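Local coordinates for nitronate monooxygenase family protein (Pseudomonas aeruginosa, PDB 4QIT), which uses flavin mononucleotide and molecular oxygen to oxidise alkyl nitronates, propionate 3-nitronate being its best substrate, in an oxidative denitrification, at residues Gly188-Phe193 against Arg197-Ile202; Phe138-Pro143 against Pro303-Val308; Thr272-Thr277 against Ser282-Pro287. The protein carries 1 engineered substitution. All coordinates share one frame; numbering follows the deposited sequence.

In the fold
The three contacts lie around the flavin and nitroethane site of a TIM barrel. Interaction 1 and interaction 2 have centres about 12 Å apart and are bonded through Ser-189 O and His-139 NE2, 3.0 Å from each other; both also touch the flavin mononucleotide. Interaction 3 is a hairpin whose strand 283-285 pairs with strand 188-189 of interaction 1, Gly-188 O lying 2.8 Å from Arg-284 N. Between interactions 2 and 3, with centres about 16 Å apart, Val-308 packs on Thr-277. Gly-188 and Ser-189 line the nitroethane pocket together with Phe-77 and Trp-331, with Phe-140 of interaction 2 about 4 Å and Ala-283 of interaction 3 about 5 Å away, side chain to ligand.

Interaction 1. Residues Gly188-Phe193 against Arg197-Ile202; sequences GSRGVF and RGDAAI. Engineered in segment 188-193: Ser-189 (natural residue His). With NIE (nitroethane), chain D; FMN (flavin mononucleotide), chain C.
Arg-190 and Asp-199 join these neighbouring segments through a two-pronged salt bridge. The arginine presents the side of its guanidinium rather than its end: NE donates to Asp-199 OD2 at 2.6 Å, and NH2 donates to Asp-199 OD1 at 2.9 Å. Both oxygens use their syn lone pairs, and the two flat groups lie nearly coplanar, 12° apart, so each N-H points at its own oxygen. A bend in the arginine chain at chi3 (47°) turns this NE edge to the carboxylate. Asp-199 OD1 has a second task: it accepts the backbone N of Ala-201 from above the carboxylate plane, at 2.9 Å, closing an Asx turn. A short acid suits this place because it can meet the arginine and close its own Asx turn at once.

Packing is close where Val-192 CG2 lies 3.6 Å from Asp-199 OD1, beside the carboxylate; this buried valine also rests on Glu-167 of helix 165-173. It loosens at the rim next to the valine, where Gly-198, whose positive phi suits a residue without a side chain, is exposed. At the far end of the guanidinium a water accepts from Arg-190 NH2 at 2.8 Å and donates to Ile-202 O. The second subunit also comes close here, with Gln-334 of that chain bonded to Ala-201 O.

At the start of the segment, the backbone N of Ser-189, an engineered residue replacing histidine, donates to nitroethane O4 at 2.8 Å along a nearly straight line (169°). Gly-188 CA lies 3.3 Å from the same oxygen, an approach that a residue lacking CB permits. Two charged bonds and one backbone bond meet on the carboxylate of Asp-199, which probably favours the ionised acid and fixes the rotation of both flat groups.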
# COMPACT_ATOMS: atom_id res chain seq x y z
N GLY A 188 9.46 -5.20 -7.83
CA GLY A 188 10.52 -6.15 -7.51
C GLY A 188 10.35 -6.76 -6.13
O GLY A 188 9.24 -6.76 -5.56
N SER A 189 11.43 -7.31 -5.59
CA SER A 189 11.34 -8.06 -4.34
C SER A 189 11.05 -7.15 -3.14
O SER A 189 11.66 -6.09 -2.97
CB SER A 189 12.61 -8.87 -4.08
OG SER A 189 12.80 -9.83 -5.11
N ARG A 190 10.11 -7.58 -2.31
CA ARG A 190 9.87 -6.85 -1.07
C ARG A 190 11.04 -7.00 -0.10
O ARG A 190 11.59 -8.09 0.06
CB ARG A 190 8.56 -7.30 -0.42
CG ARG A 190 7.37 -6.79 -1.23
CD ARG A 190 6.05 -6.77 -0.51
NE ARG A 190 6.06 -6.20 0.84
CZ ARG A 190 6.24 -4.92 1.17
NH1 ARG A 190 6.49 -3.99 0.25
NH2 ARG A 190 6.17 -4.57 2.44
N GLY A 191 11.42 -5.90 0.55
CA GLY A 191 12.58 -5.90 1.42
C GLY A 191 12.34 -6.47 2.80
O GLY A 191 13.15 -6.25 3.70
N VAL A 192 11.24 -7.20 2.99
CA VAL A 192 10.88 -7.78 4.29
C VAL A 192 12.00 -8.67 4.83
O VAL A 192 12.50 -9.55 4.12
CB VAL A 192 9.59 -8.61 4.18
CG1 VAL A 192 9.25 -9.23 5.54
CG2 VAL A 192 8.44 -7.76 3.68
N PHE A 193 12.40 -8.44 6.08
CA PHE A 193 13.54 -9.17 6.66
C PHE A 193 13.21 -10.64 6.90
O PHE A 193 13.99 -11.53 6.54
CB PHE A 193 13.99 -8.54 7.99
CG PHE A 193 14.80 -7.27 7.85
CD1 PHE A 193 14.74 -6.49 6.71
CD2 PHE A 193 15.60 -6.85 8.91
CE1 PHE A 193 15.49 -5.31 6.61
CE2 PHE A 193 16.35 -5.68 8.82
CZ PHE A 193 16.29 -4.91 7.66
N ARG A 197 7.30 -14.19 9.37
CA ARG A 197 6.53 -13.49 10.40
C ARG A 197 5.36 -12.70 9.82
O ARG A 197 4.60 -12.07 10.56
CB ARG A 197 7.43 -12.56 11.21
CG ARG A 197 8.55 -13.30 11.90
CD ARG A 197 9.29 -12.44 12.89
NE ARG A 197 10.14 -13.26 13.74
CZ ARG A 197 10.99 -12.79 14.65
NH1 ARG A 197 11.12 -11.48 14.83
NH2 ARG A 197 11.72 -13.63 15.37
N GLY A 198 5.23 -12.73 8.50
CA GLY A 198 4.19 -11.98 7.82
C GLY A 198 4.74 -10.73 7.16
O GLY A 198 5.96 -10.50 7.15
N ASP A 199 3.85 -9.93 6.58
CA ASP A 199 4.23 -8.71 5.88
C ASP A 199 3.22 -7.63 6.25
O ASP A 199 2.05 -7.73 5.87
CB ASP A 199 4.21 -8.95 4.37
CG ASP A 199 4.81 -7.80 3.57
OD1 ASP A 199 5.04 -6.69 4.12
OD2 ASP A 199 5.05 -8.01 2.36
N ALA A 200 3.66 -6.60 6.97
CA ALA A 200 2.76 -5.51 7.36
C ALA A 200 2.24 -4.75 6.13
O ALA A 200 1.21 -4.08 6.20
CB ALA A 200 3.46 -4.56 8.31
N ALA A 201 2.97 -4.84 5.02
CA ALA A 201 2.54 -4.24 3.75
C ALA A 201 2.09 -2.77 3.90
O ALA A 201 0.96 -2.40 3.56
CB ALA A 201 1.44 -5.10 3.12
N ILE A 202 3.00 -1.96 4.42
CA ILE A 202 2.74 -0.54 4.66
C ILE A 202 2.98 0.27 3.39
O ILE A 202 4.00 0.09 2.71
CB ILE A 202 3.65 -0.01 5.78
CG1 ILE A 202 3.49 -0.87 7.05
CG2 ILE A 202 3.35 1.45 6.07
CD1 ILE A 202 4.46 -0.50 8.15
N3 NIE D . 14.01 -7.93 -7.85
C1 NIE D . 15.38 -8.84 -6.14
C2 NIE D . 15.23 -8.61 -7.63
O4 NIE D . 13.73 -6.97 -7.15
O5 NIE D . 13.02 -8.57 -8.54
N1 FMN C . 16.03 -3.74 -4.96
C2 FMN C . 17.22 -4.32 -4.54
O2 FMN C . 17.63 -4.09 -3.40
N3 FMN C . 17.98 -5.11 -5.37
C4 FMN C . 17.51 -5.36 -6.65
O4 FMN C . 18.14 -6.07 -7.43
C4A FMN C . 16.32 -4.80 -7.07
N5 FMN C . 15.89 -5.07 -8.34
C5A FMN C . 14.72 -4.52 -8.81
C6 FMN C . 14.33 -4.81 -10.11
C7 FMN C . 13.17 -4.27 -10.63
C7M FMN C . 12.83 -4.62 -12.05
C8 FMN C . 12.37 -3.45 -9.84
C8M FMN C . 11.10 -2.87 -10.39
C9 FMN C . 12.77 -3.16 -8.53
C9A FMN C . 13.95 -3.69 -8.00
N10 FMN C . 14.38 -3.42 -6.70
C10 FMN C . 15.56 -3.98 -6.23
C1' FMN C . 13.54 -2.55 -5.79
C2' FMN C . 13.95 -1.09 -5.81
O2' FMN C . 15.14 -0.93 -5.07
C3' FMN C . 12.89 -0.21 -5.17
O3' FMN C . 12.43 -0.74 -3.95
C4' FMN C . 11.71 -0.16 -6.12
O4' FMN C . 12.18 -0.15 -7.46
C5' FMN C . 10.95 1.13 -5.87
O5' FMN C . 9.70 0.93 -6.47
P FMN C . 9.33 1.60 -7.86
O1P FMN C . 10.19 2.82 -8.08
O2P FMN C . 7.86 1.91 -7.80
O3P FMN C . 9.64 0.57 -8.89
O HOH W 1 6.24 -1.73 2.53

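Interaction 2. Residues Phe138-Pro143 against Pro303-Val308; sequences FHFGAP and PDYPFV. With FMN (flavin mononucleotide), chain C.
Phe-140 and Tyr-305 meet across a gap of more than 160 residues, and theirs is the one pair of side chains that joins these segments. The contact is aromatic: the ring centroids are 5.5 Å apart with planes inclined at 71°, and the rings meet obliquely. The phenol end of the tyrosine does the touching, with Tyr-305 OH 3.4 Å from Phe-140 CE2 and Tyr-305 CZ 3.9 Å from the same carbon. The backbones stay far apart, 11.4 Å between the CA atoms of Phe-140 and Tyr-305, a distance that two large aromatic side chains can span. Tyr-305 reaches over because its ring is trans to the backbone N (chi1 178°), extending the side chain from its loop.

Further ring contacts flank both partners. One face of Phe-140 is overlain near its rim by His-139 CD2, while Phe-77 makes an edge-to-face contact with the phenylalanine; His-79 does the same with Tyr-305. Pro-306, the residue just before helix 307-320, places its CB over the centre of one tyrosine face, 3.8 Å above the plane, and the cis peptide before this proline folds the pyrrolidine back against the ring it follows.

Polar interactions lie to either end of the aromatic pair. His-139 NE2 is bonded to Ser-189 O, and its imidazole face is turned to the pyrimidine end of the flavin. Asp-304 OD2 forms a salt bridge with Arg-80, fastening the loop that carries Tyr-305.

Strand 135-139 is one of the eight parallel strands of the TIM barrel, and Phe-140 follows directly at its C-terminal end, the end at which TIM barrels place their active sites; here the aromatic contact borders the flavin and nitroethane pocket.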
# COMPACT_ATOMS: atom_id res chain seq x y z
N PHE A 138 22.07 -2.53 0.87
CA PHE A 138 21.70 -3.90 1.20
C PHE A 138 20.19 -4.08 1.19
O PHE A 138 19.44 -3.19 1.62
CB PHE A 138 22.27 -4.29 2.57
CG PHE A 138 23.76 -4.28 2.61
CD1 PHE A 138 24.48 -5.33 2.07
CD2 PHE A 138 24.45 -3.20 3.15
CE1 PHE A 138 25.88 -5.33 2.09
CE2 PHE A 138 25.85 -3.19 3.18
CZ PHE A 138 26.56 -4.26 2.64
N HIS A 139 19.76 -5.25 0.70
CA HIS A 139 18.35 -5.60 0.58
C HIS A 139 18.11 -6.90 1.34
O HIS A 139 18.96 -7.79 1.29
CB HIS A 139 17.99 -5.82 -0.89
CG HIS A 139 16.54 -5.61 -1.20
ND1 HIS A 139 15.91 -4.40 -0.99
CD2 HIS A 139 15.61 -6.43 -1.73
CE1 HIS A 139 14.65 -4.49 -1.36
NE2 HIS A 139 14.43 -5.72 -1.81
N PHE A 140 16.96 -6.98 2.01
CA PHE A 140 16.49 -8.15 2.76
C PHE A 140 17.00 -8.23 4.19
O PHE A 140 16.53 -9.06 4.97
CB PHE A 140 16.80 -9.49 2.07
CG PHE A 140 16.23 -9.64 0.69
CD1 PHE A 140 14.92 -9.30 0.40
CD2 PHE A 140 17.02 -10.18 -0.32
CE1 PHE A 140 14.41 -9.49 -0.88
CE2 PHE A 140 16.53 -10.37 -1.59
CZ PHE A 140 15.22 -10.02 -1.88
N GLY A 141 17.97 -7.38 4.54
CA GLY A 141 18.52 -7.37 5.89
C GLY A 141 19.70 -6.42 6.00
O GLY A 141 20.17 -5.87 4.99
N ALA A 142 20.17 -6.22 7.22
CA ALA A 142 21.36 -5.40 7.44
C ALA A 142 22.50 -6.32 7.83
O ALA A 142 22.30 -7.29 8.56
CB ALA A 142 21.11 -4.38 8.53
N PRO A 143 23.71 -6.02 7.33
CA PRO A 143 24.87 -6.80 7.77
C PRO A 143 25.18 -6.50 9.23
O PRO A 143 24.66 -5.52 9.78
CB PRO A 143 26.01 -6.24 6.90
CG PRO A 143 25.33 -5.58 5.73
CD PRO A 143 24.05 -5.04 6.29
N PRO A 303 9.98 -24.44 -1.89
CA PRO A 303 11.38 -24.43 -1.44
C PRO A 303 11.81 -23.04 -0.96
O PRO A 303 11.07 -22.06 -1.09
CB PRO A 303 12.16 -24.82 -2.71
CG PRO A 303 11.15 -25.55 -3.57
CD PRO A 303 9.84 -24.86 -3.30
N ASP A 304 13.02 -22.95 -0.40
CA ASP A 304 13.51 -21.70 0.14
C ASP A 304 13.95 -20.77 -1.00
O ASP A 304 14.23 -21.21 -2.12
CB ASP A 304 14.69 -22.01 1.06
CG ASP A 304 14.93 -20.94 2.10
OD1 ASP A 304 14.11 -19.99 2.22
OD2 ASP A 304 15.95 -21.06 2.82
N TYR A 305 13.99 -19.48 -0.71
CA TYR A 305 14.68 -18.53 -1.57
C TYR A 305 16.19 -18.76 -1.41
O TYR A 305 16.67 -18.97 -0.30
CB TYR A 305 14.31 -17.12 -1.11
CG TYR A 305 15.00 -16.00 -1.86
CD1 TYR A 305 14.47 -15.50 -3.05
CD2 TYR A 305 16.17 -15.44 -1.37
CE1 TYR A 305 15.10 -14.46 -3.73
CE2 TYR A 305 16.81 -14.42 -2.04
CZ TYR A 305 16.28 -13.93 -3.22
OH TYR A 305 16.93 -12.90 -3.87
N PRO A 306 16.96 -18.71 -2.51
CA PRO A 306 16.58 -18.39 -3.88
C PRO A 306 16.48 -19.63 -4.79
O PRO A 306 16.48 -19.49 -6.03
CB PRO A 306 17.74 -17.51 -4.33
CG PRO A 306 18.94 -18.21 -3.71
CD PRO A 306 18.43 -18.78 -2.38
N PHE A 307 16.42 -20.83 -4.20
CA PHE A 307 16.31 -22.05 -4.98
C PHE A 307 15.10 -22.04 -5.91
O PHE A 307 15.18 -22.53 -7.04
CB PHE A 307 16.28 -23.29 -4.06
CG PHE A 307 17.48 -23.41 -3.17
CD1 PHE A 307 18.64 -24.03 -3.63
CD2 PHE A 307 17.46 -22.90 -1.88
CE1 PHE A 307 19.76 -24.13 -2.81
CE2 PHE A 307 18.57 -23.01 -1.05
CZ PHE A 307 19.72 -23.62 -1.52
N VAL A 308 13.98 -21.50 -5.43
CA VAL A 308 12.80 -21.36 -6.27
C VAL A 308 13.10 -20.58 -7.54
O VAL A 308 12.69 -20.98 -8.64
CB VAL A 308 11.63 -20.69 -5.51
CG1 VAL A 308 10.42 -20.50 -6.42
CG2 VAL A 308 11.26 -21.53 -4.30
N1 FMN C . 16.03 -3.74 -4.96
C2 FMN C . 17.22 -4.32 -4.54
O2 FMN C . 17.63 -4.09 -3.40
N3 FMN C . 17.98 -5.11 -5.37
C4 FMN C . 17.51 -5.36 -6.65
O4 FMN C . 18.14 -6.07 -7.43
C4A FMN C . 16.32 -4.80 -7.07
N5 FMN C . 15.89 -5.07 -8.34
C5A FMN C . 14.72 -4.52 -8.81
C6 FMN C . 14.33 -4.81 -10.11
C7 FMN C . 13.17 -4.27 -10.63
C7M FMN C . 12.83 -4.62 -12.05
C8 FMN C . 12.37 -3.45 -9.84
C8M FMN C . 11.10 -2.87 -10.39
C9 FMN C . 12.77 -3.16 -8.53
C9A FMN C . 13.95 -3.69 -8.00
N10 FMN C . 14.38 -3.42 -6.70
C10 FMN C . 15.56 -3.98 -6.23
C1' FMN C . 13.54 -2.55 -5.79
C2' FMN C . 13.95 -1.09 -5.81
O2' FMN C . 15.14 -0.93 -5.07
C3' FMN C . 12.89 -0.21 -5.17
O3' FMN C . 12.43 -0.74 -3.95
C4' FMN C . 11.71 -0.16 -6.12
O4' FMN C . 12.18 -0.15 -7.46
C5' FMN C . 10.95 1.13 -5.87
O5' FMN C . 9.70 0.93 -6.47
P FMN C . 9.33 1.60 -7.86
O1P FMN C . 10.19 2.82 -8.08
O2P FMN C . 7.86 1.91 -7.80
O3P FMN C . 9.64 0.57 -8.89

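Interaction 3. Residues Thr272-Thr277 against Ser282-Pro287; sequences TALTVT and SARGLP
Ala-273 and Gly-285 exchange two backbone hydrogen bonds, each 3.0 Å long: Ala-273 N to Gly-285 O and Gly-285 N to Ala-273 O. Two residues along, Thr-275 and Ala-283 repeat the exchange. There Thr-275 N gives to Ala-283 O at 2.9 Å, whereas the return bond from Ala-283 N to Thr-275 O is more bent, at 139°. Leu-274 and Arg-284 form the non-hydrogen-bonded pair between them, their CA atoms 4.4 Å apart, and the same carbonyls receive a second, weaker CA-H...O contact, as from Arg-284 CA to Ala-273 O.

Strands 273-275 and 283-285 thus make an antiparallel beta hairpin, and strand 188-189 extends it to a three-stranded sheet by pairing along the other edge of 283-285. Through this edge Arg-284 N and Gly-188 O, and likewise Ser-282 and Arg-190, find their backbone partners, tying the hairpin to the nitroethane pocket.

Arg-284 is the charged side chain of the contact, and its nitrogens are shared out. NH1 donates to Thr-272 OG1 at 3.1 Å, the hydroxyl lying 22° out of the guanidinium plane; NH2 serves Ile-184 O, and NE makes a weak bond to Ala-186 O. Its chain runs straight to CD before turning at chi3 (-60°), which swings the guanidinium over toward Thr-272 and Leu-274. Leu-274 CG lies over one face of that group, 3.7 Å above its plane and offset toward its rim, while CD2 of the leucine packs on Arg-284 CB: partial apolar cover suits a cation whose donors are used around its edge.

Where the first strand ends, Thr-275 OG1 accepts Thr-277 N at 3.1 Å in an ST turn, a place for which a hydroxyl side chain is well fitted. Thr-277 OG1 is bonded to Met-290 O.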
# COMPACT_ATOMS: atom_id res chain seq x y z
N THR A 272 -0.40 -4.47 -11.31
CA THR A 272 0.69 -5.28 -10.78
C THR A 272 0.17 -6.18 -9.67
O THR A 272 -0.91 -5.95 -9.12
CB THR A 272 1.86 -4.44 -10.23
OG1 THR A 272 1.43 -3.73 -9.05
CG2 THR A 272 2.38 -3.45 -11.27
N ALA A 273 0.93 -7.20 -9.33
CA ALA A 273 0.57 -8.09 -8.23
C ALA A 273 1.81 -8.63 -7.55
O ALA A 273 2.91 -8.60 -8.13
CB ALA A 273 -0.30 -9.24 -8.73
N LEU A 274 1.63 -9.12 -6.33
CA LEU A 274 2.69 -9.78 -5.59
C LEU A 274 2.66 -11.27 -5.84
O LEU A 274 1.59 -11.88 -5.94
CB LEU A 274 2.53 -9.52 -4.10
CG LEU A 274 2.71 -8.07 -3.68
CD1 LEU A 274 2.20 -7.83 -2.26
CD2 LEU A 274 4.18 -7.72 -3.77
N THR A 275 3.84 -11.88 -5.92
CA THR A 275 3.94 -13.32 -6.07
C THR A 275 5.12 -13.84 -5.26
O THR A 275 6.16 -13.19 -5.16
CB THR A 275 4.10 -13.73 -7.55
OG1 THR A 275 4.22 -15.16 -7.63
CG2 THR A 275 5.34 -13.07 -8.20
N VAL A 276 4.95 -15.03 -4.68
CA VAL A 276 6.08 -15.73 -4.08
C VAL A 276 6.53 -16.92 -4.93
O VAL A 276 7.56 -17.52 -4.65
CB VAL A 276 5.77 -16.27 -2.66
CG1 VAL A 276 5.39 -15.13 -1.74
CG2 VAL A 276 4.69 -17.36 -2.71
N THR A 277 5.76 -17.25 -5.97
CA THR A 277 6.05 -18.46 -6.74
C THR A 277 7.12 -18.27 -7.82
O THR A 277 7.68 -19.25 -8.32
CB THR A 277 4.76 -19.06 -7.36
OG1 THR A 277 4.03 -18.03 -8.03
CG2 THR A 277 3.89 -19.67 -6.26
N SER A 282 8.38 -12.78 -1.75
CA SER A 282 7.36 -11.88 -2.28
C SER A 282 7.97 -10.77 -3.14
O SER A 282 8.92 -10.09 -2.72
CB SER A 282 6.58 -11.25 -1.13
OG SER A 282 5.46 -10.53 -1.61
N ALA A 283 7.41 -10.59 -4.34
CA ALA A 283 7.92 -9.62 -5.30
C ALA A 283 6.80 -9.13 -6.19
O ALA A 283 5.87 -9.89 -6.48
CB ALA A 283 9.03 -10.23 -6.13
N ARG A 284 6.87 -7.87 -6.61
CA ARG A 284 5.81 -7.24 -7.37
C ARG A 284 6.14 -7.08 -8.85
O ARG A 284 7.18 -6.52 -9.21
CB ARG A 284 5.48 -5.86 -6.79
CG ARG A 284 4.36 -5.16 -7.59
CD ARG A 284 4.01 -3.76 -7.05
NE ARG A 284 3.56 -3.82 -5.65
CZ ARG A 284 2.39 -4.29 -5.25
NH1 ARG A 284 1.50 -4.75 -6.13
NH2 ARG A 284 2.12 -4.32 -3.95
N GLY A 285 5.25 -7.55 -9.71
CA GLY A 285 5.44 -7.34 -11.14
C GLY A 285 4.16 -7.47 -11.92
O GLY A 285 3.07 -7.53 -11.35
N LEU A 286 4.30 -7.51 -13.24
CA LEU A 286 3.16 -7.66 -14.14
C LEU A 286 2.79 -9.14 -14.20
O LEU A 286 3.57 -9.96 -14.68
CB LEU A 286 3.53 -7.13 -15.54
CG LEU A 286 4.13 -5.72 -15.57
CD1 LEU A 286 4.60 -5.32 -16.96
CD2 LEU A 286 3.13 -4.70 -15.07
N PRO A 287 1.60 -9.50 -13.69
CA PRO A 287 1.27 -10.92 -13.51
C PRO A 287 1.21 -11.71 -14.82
O PRO A 287 0.76 -11.23 -15.86
CB PRO A 287 -0.10 -10.89 -12.81
CG PRO A 287 -0.62 -9.51 -13.04
CD PRO A 287 0.56 -8.60 -13.16